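Local structure of NH(3)-dependent NAD(+) synthetase (Francisella tularensis subsp. holarctica LVS, 3FIU) at residues P92-F97 / V114-A119. The protein belongs to the NAD synthase family of the HUP clan, nucleotide-binding proteins built round a parallel beta-sheet flanked by helices. Sequence-based numbering, arbitrary orientation. Where two conformers were deposited one is given.
Sequences PAYEAF and VIKGNA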
loop_
_atom_site.group_PDB
_atom_site.type_symbol
_atom_site.label_atom_id
_atom_site.label_comp_id
_atom_site.label_asym_id
_atom_site.label_seq_id
_atom_site.Cartn_x
_atom_site.Cartn_y
_atom_site.Cartn_z
ATOM N N PRO A 92 -12.726 -13.352 10.012
ATOM C CA PRO A 92 -12.945 -12.559 11.253
ATOM C C PRO A 92 -12.491 -11.106 11.152
ATOM O O PRO A 92 -13.230 -10.178 11.527
ATOM C CB PRO A 92 -12.088 -13.295 12.307
ATOM C CG PRO A 92 -12.038 -14.692 11.807
ATOM C CD PRO A 92 -12.007 -14.611 10.289
ATOM N N ALA A 93 -11.274 -10.906 10.666
ATOM C CA ALA A 93 -10.743 -9.565 10.479
ATOM C C ALA A 93 -11.566 -8.787 9.443
ATOM O O ALA A 93 -11.901 -7.589 9.655
ATOM C CB ALA A 93 -9.293 -9.645 10.074
ATOM N N TYR A 94 -11.930 -9.461 8.351
ATOM C CA TYR A 94 -12.700 -8.781 7.294
ATOM C C TYR A 94 -14.089 -8.337 7.840
ATOM O O TYR A 94 -14.531 -7.210 7.611
ATOM C CB TYR A 94 -12.827 -9.641 5.998
ATOM C CG TYR A 94 -13.779 -8.994 5.042
ATOM C CD1 TYR A 94 -15.086 -9.479 4.883
ATOM C CD2 TYR A 94 -13.430 -7.811 4.388
ATOM C CE1 TYR A 94 -15.987 -8.816 4.058
ATOM C CE2 TYR A 94 -14.326 -7.150 3.570
ATOM C CZ TYR A 94 -15.599 -7.658 3.408
ATOM O OH TYR A 94 -16.474 -6.971 2.580
ATOM N N GLU A 95 -14.767 -9.221 8.568
ATOM C CA GLU A 95 -16.087 -8.903 9.122
ATOM C C GLU A 95 -16.031 -7.744 10.125
ATOM O O GLU A 95 -16.894 -6.866 10.096
ATOM C CB GLU A 95 -16.760 -10.157 9.701
ATOM C CG GLU A 95 -17.417 -11.045 8.641
ATOM C CD GLU A 95 -18.871 -10.694 8.435
ATOM O OE1 GLU A 95 -19.198 -10.055 7.409
ATOM O OE2 GLU A 95 -19.681 -11.029 9.330
ATOM N N ALA A 96 -15.000 -7.719 10.971
ATOM C CA ALA A 96 -14.863 -6.602 11.923
ATOM C C ALA A 96 -14.640 -5.320 11.105
ATOM O O ALA A 96 -15.252 -4.267 11.355
ATOM C CB ALA A 96 -13.698 -6.849 12.883
ATOM N N PHE A 97 -13.797 -5.411 10.092
ATOM C CA PHE A 97 -13.534 -4.214 9.297
ATOM C C PHE A 97 -14.824 -3.744 8.601
ATOM O O PHE A 97 -15.244 -2.582 8.730
ATOM C CB PHE A 97 -12.421 -4.454 8.277
ATOM C CG PHE A 97 -12.198 -3.287 7.366
ATOM C CD1 PHE A 97 -11.480 -2.151 7.804
ATOM C CD2 PHE A 97 -12.745 -3.292 6.084
ATOM C CE1 PHE A 97 -11.269 -1.042 6.935
ATOM C CE2 PHE A 97 -12.563 -2.204 5.222
ATOM C CZ PHE A 97 -11.808 -1.073 5.647
ATOM N N VAL A 114 -16.640 -4.800 -5.459
ATOM C CA VAL A 114 -15.282 -4.340 -5.771
ATOM C C VAL A 114 -14.605 -3.794 -4.508
ATOM O O VAL A 114 -13.406 -3.997 -4.294
ATOM C CB VAL A 114 -15.244 -3.255 -6.887
ATOM C CG1 VAL A 114 -13.809 -3.075 -7.399
ATOM C CG2 VAL A 114 -16.143 -3.643 -8.035
ATOM N N ILE A 115 -15.385 -3.095 -3.694
ATOM C CA ILE A 115 -14.893 -2.554 -2.440
ATOM C C ILE A 115 -14.536 -3.711 -1.469
ATOM O O ILE A 115 -13.460 -3.711 -0.852
ATOM C CB ILE A 115 -15.917 -1.572 -1.839
ATOM C CG1 ILE A 115 -16.022 -0.326 -2.738
ATOM C CG2 ILE A 115 -15.538 -1.200 -0.415
ATOM C CD1 ILE A 115 -17.324 0.478 -2.616
ATOM N N LYS A 116 -15.428 -4.699 -1.373
ATOM C CA LYS A 116 -15.166 -5.919 -0.614
ATOM C C LYS A 116 -13.867 -6.575 -1.076
ATOM O O LYS A 116 -13.000 -6.904 -0.260
ATOM C CB LYS A 116 -16.313 -6.925 -0.801
ATOM C CG LYS A 116 -15.998 -8.328 -0.277
ATOM C CD LYS A 116 -17.168 -9.256 -0.520
ATOM C CE LYS A 116 -17.214 -10.365 0.504
ATOM N NZ LYS A 116 -18.448 -11.175 0.283
ATOM N N GLY A 117 -13.748 -6.785 -2.391
ATOM C CA GLY A 117 -12.581 -7.441 -2.981
ATOM C C GLY A 117 -11.310 -6.689 -2.656
ATOM O O GLY A 117 -10.275 -7.299 -2.320
ATOM N N ASN A 118 -11.393 -5.369 -2.729
ATOM C CA ASN A 118 -10.219 -4.534 -2.446
ATOM C C ASN A 118 -9.802 -4.573 -0.971
ATOM O O ASN A 118 -8.606 -4.589 -0.661
ATOM C CB ASN A 118 -10.468 -3.096 -2.872
ATOM C CG ASN A 118 -10.405 -2.901 -4.382
ATOM O OD1 ASN A 118 -9.865 -3.729 -5.115
ATOM N ND2 ASN A 118 -10.948 -1.790 -4.843
ATOM N N ALA A 119 -10.783 -4.551 -0.071
ATOM C CA ALA A 119 -10.499 -4.654 1.371
ATOM C C ALA A 119 -9.826 -5.985 1.693
ATOM O O ALA A 119 -8.864 -6.040 2.471
ATOM C CB ALA A 119 -11.765 -4.542 2.166
#
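The hydroxyl of Tyr94 meets the aliphatic part of Lys116, with OH 3.2 Å from CG and 3.4 Å from CB. The two side chains cross at about a right angle. Lysine suits this place because its methylene chain can pass across the hydroxyl end of the phenol while the ammonium travels onward: the chain is extended beyond CG, and NZ is hydrogen-bonded to Asn65 OD1. One turn further along, the methyl of Ala119 touches two aromatic rings of the other helix. Its CB approaches the edge of the Tyr94 ring, close to the ring plane, at 3.9 Å from CE2, and meets Phe97 CE2 at the same separation, here obliquely. Both rings project from helix 91-100 with CG anti to the backbone N (chi1 172° for Tyr94), which carries them across to the neighbouring helix. The axes of the two segments come no closer than 11.3 Å; the long aromatic side chains bridge that separation, and the single methyl of Ala119 accommodates both. Tyr94 also packs on Leu123, whereas Phe97 meets Tyr127 of the second subunit. Crossing at 129°, the segments form buried helix-helix packing at the dimer interface, joining helices 91-100 and 113-135 of the alpha/beta NAD synthase fold.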